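Local atomic coordinates of PTS-dependent dihydroxyacetone kinase operon regulatory protein (Escherichia coli, PDB entry 4LRZ), a protein that activates transcription of the dhaKLM operon from a sigma-70 promoter and represses its own expression. Residues F[60-65]-F[86-91]; F[144-149]-F[173-178]; F[69-74]-F[163-168]. All coordinates share one frame; numbering follows the deposited sequence.

Interaction 1 (F[60-65]-F[86-91])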
loop_
_atom_site.group_PDB
_atom_site.type_symbol
_atom_site.label_atom_id
_atom_site.label_comp_id
_atom_site.label_asym_id
_atom_site.label_seq_id
_atom_site.Cartn_x
_atom_site.Cartn_y
_atom_site.Cartn_z
ATOM N N ALA F 60 0.798 -4.153 -14.369
ATOM C CA ALA F 60 -0.400 -4.848 -13.929
ATOM C C ALA F 60 -1.201 -5.428 -15.114
ATOM O O ALA F 60 -1.765 -6.558 -15.059
ATOM C CB ALA F 60 -1.263 -3.879 -13.140
ATOM N N LEU F 61 -1.233 -4.640 -16.183
ATOM C CA LEU F 61 -1.929 -4.993 -17.404
ATOM C C LEU F 61 -1.207 -6.054 -18.214
ATOM O O LEU F 61 -1.857 -6.949 -18.751
ATOM C CB LEU F 61 -2.227 -3.736 -18.246
ATOM C CG LEU F 61 -3.687 -3.298 -18.180
ATOM C CD1 LEU F 61 -4.238 -3.297 -16.806
ATOM C CD2 LEU F 61 -3.964 -1.902 -18.848
ATOM N N GLU F 62 0.097 -5.913 -18.389
ATOM C CA GLU F 62 0.925 -7.027 -18.902
ATOM C C GLU F 62 0.660 -8.350 -18.200
ATOM O O GLU F 62 0.482 -9.364 -18.872
ATOM C CB GLU F 62 2.442 -6.731 -18.834
ATOM C CG GLU F 62 2.778 -5.612 -19.827
ATOM C CD GLU F 62 4.033 -4.846 -19.473
ATOM O OE1 GLU F 62 4.281 -3.783 -20.126
ATOM O OE2 GLU F 62 4.773 -5.319 -18.562
ATOM N N ASP F 63 0.633 -8.323 -16.872
ATOM C CA ASP F 63 0.338 -9.508 -16.090
ATOM C C ASP F 63 -1.092 -10.026 -16.324
ATOM O O ASP F 63 -1.304 -11.237 -16.382
ATOM C CB ASP F 63 0.590 -9.251 -14.599
ATOM C CG ASP F 63 2.102 -9.038 -14.265
ATOM O OD1 ASP F 63 2.443 -8.956 -13.064
ATOM O OD2 ASP F 63 2.968 -8.955 -15.182
ATOM N N ALA F 64 -2.072 -9.134 -16.462
ATOM C CA ALA F 64 -3.454 -9.604 -16.600
ATOM C C ALA F 64 -3.518 -10.327 -17.921
ATOM O O ALA F 64 -4.121 -11.382 -18.011
ATOM C CB ALA F 64 -4.484 -8.462 -16.560
ATOM N N TRP F 65 -2.849 -9.766 -18.921
ATOM C CA TRP F 65 -2.841 -10.344 -20.271
ATOM C C TRP F 65 -2.197 -11.742 -20.286
ATOM O O TRP F 65 -2.781 -12.703 -20.792
ATOM C CB TRP F 65 -2.142 -9.397 -21.266
ATOM C CG TRP F 65 -2.026 -9.964 -22.623
ATOM C CD1 TRP F 65 -0.890 -10.105 -23.355
ATOM C CD2 TRP F 65 -3.093 -10.514 -23.410
ATOM N NE1 TRP F 65 -1.181 -10.705 -24.556
ATOM C CE2 TRP F 65 -2.528 -10.958 -24.619
ATOM C CE3 TRP F 65 -4.472 -10.665 -23.208
ATOM C CZ2 TRP F 65 -3.294 -11.567 -25.635
ATOM C CZ3 TRP F 65 -5.227 -11.275 -24.202
ATOM C CH2 TRP F 65 -4.631 -11.725 -25.405
ATOM N N SER F 86 -2.111 3.908 -22.815
ATOM C CA SER F 86 -1.456 2.657 -23.223
ATOM C C SER F 86 -2.476 1.578 -23.560
ATOM O O SER F 86 -3.580 1.543 -22.993
ATOM C CB SER F 86 -0.592 2.160 -22.076
ATOM O OG SER F 86 0.502 1.380 -22.554
ATOM N N ARG F 87 -2.100 0.696 -24.482
ATOM C CA ARG F 87 -2.928 -0.430 -24.887
ATOM C C ARG F 87 -2.105 -1.725 -24.924
ATOM O O ARG F 87 -0.946 -1.706 -25.314
ATOM C CB ARG F 87 -3.479 -0.168 -26.298
ATOM C CG ARG F 87 -4.264 1.130 -26.426
ATOM C CD ARG F 87 -3.820 1.957 -27.626
ATOM N NE ARG F 87 -3.901 1.184 -28.837
ATOM C CZ ARG F 87 -2.852 0.674 -29.471
ATOM N NH1 ARG F 87 -1.601 0.889 -29.022
ATOM N NH2 ARG F 87 -3.063 -0.029 -30.567
ATOM N N ASN F 88 -2.693 -2.852 -24.570
ATOM C CA ASN F 88 -2.009 -4.121 -24.795
ATOM C C ASN F 88 -3.055 -5.194 -24.899
ATOM O O ASN F 88 -4.249 -4.867 -24.825
ATOM C CB ASN F 88 -0.941 -4.430 -23.721
ATOM C CG ASN F 88 -1.543 -4.733 -22.395
ATOM O OD1 ASN F 88 -1.225 -5.739 -21.755
ATOM N ND2 ASN F 88 -2.435 -3.887 -21.969
ATOM N N GLY F 89 -2.636 -6.448 -25.116
ATOM C CA GLY F 89 -3.592 -7.526 -25.360
ATOM C C GLY F 89 -3.391 -8.167 -26.733
ATOM O O GLY F 89 -2.282 -8.215 -27.259
ATOM N N ASP F 90 -4.464 -8.669 -27.314
ATOM C CA ASP F 90 -4.347 -9.420 -28.542
ATOM C C ASP F 90 -4.116 -8.519 -29.761
ATOM O O ASP F 90 -4.915 -7.617 -30.030
ATOM C CB ASP F 90 -5.596 -10.274 -28.741
ATOM C CG ASP F 90 -5.670 -10.865 -30.117
ATOM O OD1 ASP F 90 -4.837 -11.721 -30.445
ATOM O OD2 ASP F 90 -6.570 -10.483 -30.880
ATOM N N PRO F 91 -3.024 -8.767 -30.492
ATOM C CA PRO F 91 -2.622 -8.006 -31.703
ATOM C C PRO F 91 -3.782 -7.697 -32.685
ATOM O O PRO F 91 -4.042 -6.502 -33.036
ATOM C CB PRO F 91 -1.547 -8.899 -32.348
ATOM C CG PRO F 91 -0.967 -9.731 -31.187
ATOM C CD PRO F 91 -2.060 -9.842 -30.135
#

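Interaction 2 (F[144-149]-F[173-178])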
loop_
_atom_site.group_PDB
_atom_site.type_symbol
_atom_site.label_atom_id
_atom_site.label_comp_id
_atom_site.label_asym_id
_atom_site.label_seq_id
_atom_site.Cartn_x
_atom_site.Cartn_y
_atom_site.Cartn_z
ATOM N N ALA F 144 -18.060 -5.062 -26.503
ATOM C CA ALA F 144 -18.344 -4.958 -25.095
ATOM C C ALA F 144 -17.193 -4.147 -24.467
ATOM O O ALA F 144 -16.024 -4.379 -24.800
ATOM C CB ALA F 144 -18.413 -6.372 -24.459
ATOM N N PHE F 145 -17.498 -3.214 -23.563
ATOM C CA PHE F 145 -16.452 -2.520 -22.787
ATOM C C PHE F 145 -16.705 -2.683 -21.281
ATOM O O PHE F 145 -17.852 -2.649 -20.844
ATOM C CB PHE F 145 -16.367 -1.032 -23.165
ATOM C CG PHE F 145 -15.802 -0.787 -24.540
ATOM C CD1 PHE F 145 -14.434 -0.642 -24.735
ATOM C CD2 PHE F 145 -16.615 -0.720 -25.636
ATOM C CE1 PHE F 145 -13.903 -0.423 -26.020
ATOM C CE2 PHE F 145 -16.094 -0.511 -26.911
ATOM C CZ PHE F 145 -14.759 -0.357 -27.100
ATOM N N CYS F 146 -15.655 -2.936 -20.513
ATOM C CA CYS F 146 -15.733 -2.856 -19.064
ATOM C C CYS F 146 -14.717 -1.823 -18.636
ATOM O O CYS F 146 -13.615 -1.744 -19.198
ATOM C CB CYS F 146 -15.323 -4.179 -18.405
ATOM S SG CYS F 146 -16.375 -5.581 -18.801
ATOM N N ALA F 147 -15.041 -1.077 -17.593
ATOM C CA ALA F 147 -14.106 -0.078 -17.104
ATOM C C ALA F 147 -14.338 0.225 -15.645
ATOM O O ALA F 147 -15.461 0.105 -15.099
ATOM C CB ALA F 147 -14.193 1.204 -17.956
ATOM N N THR F 148 -13.271 0.641 -15.002
ATOM C CA THR F 148 -13.381 1.032 -13.630
ATOM C C THR F 148 -12.495 2.244 -13.480
ATOM O O THR F 148 -11.397 2.251 -14.007
ATOM C CB THR F 148 -12.887 -0.126 -12.689
ATOM O OG1 THR F 148 -13.711 -1.290 -12.912
ATOM C CG2 THR F 148 -13.003 0.271 -11.249
ATOM N N PRO F 149 -12.942 3.248 -12.722
ATOM C CA PRO F 149 -12.082 4.376 -12.488
ATOM C C PRO F 149 -11.030 4.068 -11.401
ATOM O O PRO F 149 -11.280 3.238 -10.522
ATOM C CB PRO F 149 -13.063 5.449 -11.998
ATOM C CG PRO F 149 -14.146 4.714 -11.331
ATOM C CD PRO F 149 -14.289 3.457 -12.140
ATOM N N ALA F 173 -16.322 -12.516 -15.755
ATOM C CA ALA F 173 -15.178 -12.102 -14.950
ATOM C C ALA F 173 -14.466 -10.828 -15.429
ATOM O O ALA F 173 -13.556 -10.346 -14.759
ATOM C CB ALA F 173 -14.166 -13.279 -14.831
ATOM N N ASP F 174 -14.868 -10.311 -16.593
ATOM C CA ASP F 174 -14.254 -9.125 -17.189
ATOM C C ASP F 174 -14.366 -7.874 -16.318
ATOM O O ASP F 174 -13.375 -7.163 -16.086
ATOM C CB ASP F 174 -14.837 -8.884 -18.581
ATOM C CG ASP F 174 -14.478 -10.021 -19.576
ATOM O OD1 ASP F 174 -13.731 -10.954 -19.189
ATOM O OD2 ASP F 174 -14.949 -10.006 -20.743
ATOM N N LEU F 175 -15.556 -7.607 -15.821
ATOM C CA LEU F 175 -15.776 -6.417 -15.015
ATOM C C LEU F 175 -15.023 -6.438 -13.658
ATOM O O LEU F 175 -14.204 -5.541 -13.365
ATOM C CB LEU F 175 -17.279 -6.201 -14.840
ATOM C CG LEU F 175 -17.737 -4.871 -14.235
ATOM C CD1 LEU F 175 -17.175 -3.670 -14.995
ATOM C CD2 LEU F 175 -19.277 -4.817 -14.236
ATOM N N PRO F 176 -15.256 -7.490 -12.831
ATOM C CA PRO F 176 -14.496 -7.570 -11.566
ATOM C C PRO F 176 -12.986 -7.563 -11.784
ATOM O O PRO F 176 -12.263 -7.088 -10.934
ATOM C CB PRO F 176 -15.011 -8.861 -10.922
ATOM C CG PRO F 176 -15.544 -9.669 -12.003
ATOM C CD PRO F 176 -16.124 -8.669 -13.021
ATOM N N LEU F 177 -12.517 -8.004 -12.949
ATOM C CA LEU F 177 -11.096 -7.939 -13.252
ATOM C C LEU F 177 -10.565 -6.511 -13.400
ATOM O O LEU F 177 -9.506 -6.177 -12.865
ATOM C CB LEU F 177 -10.771 -8.765 -14.493
ATOM C CG LEU F 177 -9.295 -8.708 -14.955
ATOM C CD1 LEU F 177 -8.316 -9.401 -13.995
ATOM C CD2 LEU F 177 -9.155 -9.314 -16.327
ATOM N N THR F 178 -11.304 -5.657 -14.136
ATOM C CA THR F 178 -10.913 -4.256 -14.278
ATOM C C THR F 178 -11.003 -3.604 -12.897
ATOM O O THR F 178 -10.106 -2.872 -12.505
ATOM C CB THR F 178 -11.742 -3.459 -15.376
ATOM O OG1 THR F 178 -13.060 -3.171 -14.896
ATOM C CG2 THR F 178 -11.835 -4.235 -16.677
#

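Interaction 3 (F[69-74]-F[163-168])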
loop_
_atom_site.group_PDB
_atom_site.type_symbol
_atom_site.label_atom_id
_atom_site.label_comp_id
_atom_site.label_asym_id
_atom_site.label_seq_id
_atom_site.Cartn_x
_atom_site.Cartn_y
_atom_site.Cartn_z
ATOM N N ALA F 69 -4.201 -14.753 -22.063
ATOM C CA ALA F 69 -3.925 -15.149 -23.453
ATOM C C ALA F 69 -4.035 -16.686 -23.578
ATOM O O ALA F 69 -3.499 -17.401 -22.706
ATOM C CB ALA F 69 -2.516 -14.669 -23.876
ATOM N N PRO F 70 -4.700 -17.213 -24.639
ATOM C CA PRO F 70 -5.299 -16.614 -25.845
ATOM C C PRO F 70 -6.763 -16.211 -25.659
ATOM O O PRO F 70 -7.538 -16.933 -25.008
ATOM C CB PRO F 70 -5.220 -17.740 -26.882
ATOM C CG PRO F 70 -5.108 -19.061 -26.038
ATOM C CD PRO F 70 -4.945 -18.673 -24.585
ATOM N N ARG F 71 -7.116 -15.069 -26.246
ATOM C CA ARG F 71 -8.390 -14.425 -26.048
ATOM C C ARG F 71 -8.439 -13.198 -26.979
ATOM O O ARG F 71 -7.446 -12.496 -27.120
ATOM C CB ARG F 71 -8.521 -14.008 -24.585
ATOM C CG ARG F 71 -9.498 -12.918 -24.369
ATOM C CD ARG F 71 -10.180 -12.910 -23.012
ATOM N NE ARG F 71 -11.553 -12.419 -23.222
ATOM C CZ ARG F 71 -12.277 -11.741 -22.348
ATOM N NH1 ARG F 71 -11.780 -11.409 -21.150
ATOM N NH2 ARG F 71 -13.504 -11.395 -22.676
ATOM N N GLU F 72 -9.564 -12.961 -27.641
ATOM C CA GLU F 72 -9.737 -11.738 -28.459
ATOM C C GLU F 72 -10.149 -10.561 -27.578
ATOM O O GLU F 72 -11.340 -10.332 -27.364
ATOM C CB GLU F 72 -10.784 -11.952 -29.562
ATOM C CG GLU F 72 -10.342 -12.849 -30.750
ATOM C CD GLU F 72 -11.501 -13.252 -31.680
ATOM O OE1 GLU F 72 -11.854 -14.457 -31.681
ATOM O OE2 GLU F 72 -12.067 -12.389 -32.412
ATOM N N CYS F 73 -9.173 -9.838 -27.031
ATOM C CA CYS F 73 -9.487 -8.710 -26.193
ATOM C C CYS F 73 -8.321 -7.738 -26.096
ATOM O O CYS F 73 -7.219 -8.039 -26.508
ATOM C CB CYS F 73 -9.930 -9.143 -24.788
ATOM S SG CYS F 73 -8.562 -9.512 -23.686
ATOM N N ALA F 74 -8.589 -6.561 -25.553
ATOM C CA ALA F 74 -7.595 -5.519 -25.441
ATOM C C ALA F 74 -7.792 -4.898 -24.090
ATOM O O ALA F 74 -8.921 -4.809 -23.573
ATOM C CB ALA F 74 -7.825 -4.487 -26.523
ATOM N N LEU F 163 -11.223 -2.971 -20.456
ATOM C CA LEU F 163 -11.092 -4.180 -21.210
ATOM C C LEU F 163 -12.134 -4.144 -22.341
ATOM O O LEU F 163 -13.328 -4.012 -22.082
ATOM C CB LEU F 163 -11.359 -5.366 -20.293
ATOM C CG LEU F 163 -11.320 -6.803 -20.825
ATOM C CD1 LEU F 163 -10.853 -7.751 -19.705
ATOM C CD2 LEU F 163 -12.644 -7.258 -21.413
ATOM N N ALA F 164 -11.661 -4.282 -23.587
ATOM C CA ALA F 164 -12.494 -4.251 -24.791
ATOM C C ALA F 164 -12.470 -5.630 -25.437
ATOM O O ALA F 164 -11.404 -6.243 -25.528
ATOM C CB ALA F 164 -11.964 -3.220 -25.771
ATOM N N CYS F 165 -13.629 -6.110 -25.891
ATOM C CA CYS F 165 -13.730 -7.385 -26.597
ATOM C C CYS F 165 -14.957 -7.475 -27.477
ATOM O O CYS F 165 -15.963 -6.837 -27.173
ATOM C CB CYS F 165 -13.706 -8.582 -25.622
ATOM S SG CYS F 165 -15.176 -8.878 -24.611
ATOM N N PRO F 166 -14.896 -8.293 -28.561
ATOM C CA PRO F 166 -16.117 -8.538 -29.352
ATOM C C PRO F 166 -17.256 -8.943 -28.429
ATOM O O PRO F 166 -17.048 -9.698 -27.473
ATOM C CB PRO F 166 -15.719 -9.669 -30.303
ATOM C CG PRO F 166 -14.253 -9.555 -30.460
ATOM C CD PRO F 166 -13.709 -8.922 -29.175
ATOM N N VAL F 167 -18.430 -8.385 -28.676
ATOM C CA VAL F 167 -19.561 -8.552 -27.777
ATOM C C VAL F 167 -19.905 -10.039 -27.504
ATOM O O VAL F 167 -20.200 -10.400 -26.364
ATOM C CB VAL F 167 -20.799 -7.712 -28.269
ATOM C CG1 VAL F 167 -21.513 -8.391 -29.393
ATOM C CG2 VAL F 167 -21.745 -7.437 -27.126
ATOM N N GLU F 168 -19.836 -10.893 -28.529
ATOM C CA GLU F 168 -20.142 -12.326 -28.361
ATOM C C GLU F 168 -19.175 -13.082 -27.420
ATOM O O GLU F 168 -19.518 -14.143 -26.910
ATOM C CB GLU F 168 -20.272 -13.055 -29.726
ATOM C CG GLU F 168 -18.917 -13.414 -30.452
ATOM C CD GLU F 168 -18.342 -12.288 -31.388
ATOM O OE1 GLU F 168 -18.919 -11.151 -31.473
ATOM O OE2 GLU F 168 -17.293 -12.570 -32.042
#

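Interaction 1 (F[60-65]-F[86-91])
Aromatic contact comes first: the indole of Trp65 lies flat over the backbone at Gly89. Gly89 CA sits 3.7 Å from the centroid of the six-membered ring of Trp65 and only 17° off the ring normal, a CH-pi contact. The peptide that follows continues across the same face, with Asp90 N 3.5 Å from Trp65 CZ2, nearer the rim. The first torsion of Trp65 (chi1 176°) sets CG opposite the backbone N, carrying the indole out from the helix and across the end of the strand. At Gly89 the backbone angles would drive a beta carbon against the carbonyl O of Asn88, a conformation that a side chain would make difficult.

Van der Waals contact extends the interface at both ends. Asp90 CB touches the far corner of the indole at Trp65 CH2, 3.8 Å away, while Leu61 CB packs against the amide group of Asn88 and the Leu61 side chain reaches on to Ile77 and Ile181.

These residues belong to the GAF domain of what is probably the sensor region. Helix 51-66 runs nearly along edge strand 84-89 of the antiparallel sheet, the axes of the short segments lying 8.2 Å apart at an angle of 18°.

Among the polar groups, Asn88 is central. Its carboxamide lies against Leu61 and the base of Trp65, beside the helix backbone, but which of its ends faces the Leu61 carbonyl is doubtful. Asp90 occupies the N-cap position of helix 91-99: its side chain caps a backbone N in the first turn, and OD2 also bonds Thr93 OG1. At the rim, Glu62 turns its carboxylate outward to a salt bridge with a basic side chain on the chain of another protein.

Interaction 2 (F[144-149]-F[173-178])
Thr148 and Thr178 meet hydroxyl to hydroxyl, their OG1 atoms 2.8 Å apart in a hydrogen bond whose donor could be either residue. Thr178 holds its OG1 between its own backbone N and carbonyl carbon (chi1 75°), so that the oxygen also lies 3.0 Å from Leu175 O one turn back, a possible second acceptor. The same rotation sends Thr178 CG2 to Cys146 CB, 3.9 Å away. Cys146 has SG opposite its carbonyl carbon (chi1 -63°), and the sulfur rests 3.7 Å from Asp174 CB, at the first turn of the helix. Leu175 leaves the helix obliquely, but its CD1 bends back to within 3.9 Å of Cys146 CB. Replacing Thr178 with a valine would probably leave the buried Thr148 hydroxyl without this mate.

The segment of helix 174-211 crosses strand 143-151 at 27°, covering the sheet face that carries Cys146 and Thr148. The alternate residues Phe145 and Ala147 point to the other face, where helix 117-124 packs on them. This sandwiching of the sheet suits a GAF domain, and Leu177 of the same helix meets Pro176 of the second subunit.

Interaction 3 (F[69-74]-F[163-168])
Glu72 O faces carbon rather than nitrogen: it lies 3.3 Å from Pro166 CD and 3.4 Å from Cys165 CB. Pro166 has no N-H to offer at the place where antiparallel pairing would next need a donor, and Glu72 itself sits at the centre of an inverse gamma turn, so the pairing ends here.

Two residues on, strand 74-79 begins. Ala74 and Ala164 form an antiparallel hydrogen-bonded pair, with Ala74 N to Ala164 O and Ala164 N to Ala74 O both 2.8 Å; the second bond is the straighter, at 168° against 149°. Their methyl groups share one face of this central part of the GAF sheet, Ala74 packing on helix 91-99 and Ala164 on Phe145. At the next position Cys73 CB and Cys165 CB touch at 3.9 Å.

Toward helix 174-211, Arg71 brings its guanidinium across Leu163, its two terminal nitrogens approaching Leu163 and Cys165 obliquely. NH1 comes to 4.0 Å from Leu163 CD1, and NH2 to 3.6 Å from Cys165 SG, a sulfur that its first torsion (chi1 73°) turns to the guanidinium. NH2 also makes a salt bridge with Asp174, at the start of that helix. The carboxylate thus lies close to the guanidinium charge beside the thiol, and is likely to offset much of its pull on the ionisation of Cys165.

From the N terminus, interaction 1 opens on helix 51-66 and closes at 86-91, a loop with 20 residues between its segments. Interaction 3 starts inside that loop, at 69-74, and closes only at 163-168, so the two cross. Interaction 2 opens at 144-149, within the long loop of interaction 3, and closes beyond it at 173-178, crossing it in turn; interactions 1 and 2 follow in series. Interaction 3 joins its neighbours physically, through probable hydrogen bonds from Asp90 N to Cys73 O (2.9 Å) and from Ala144 N to Cys165 O (2.8 Å). Interactions 1 and 2 set helices 51-66 and 174-211 against the sheet that interaction 3 pairs internally.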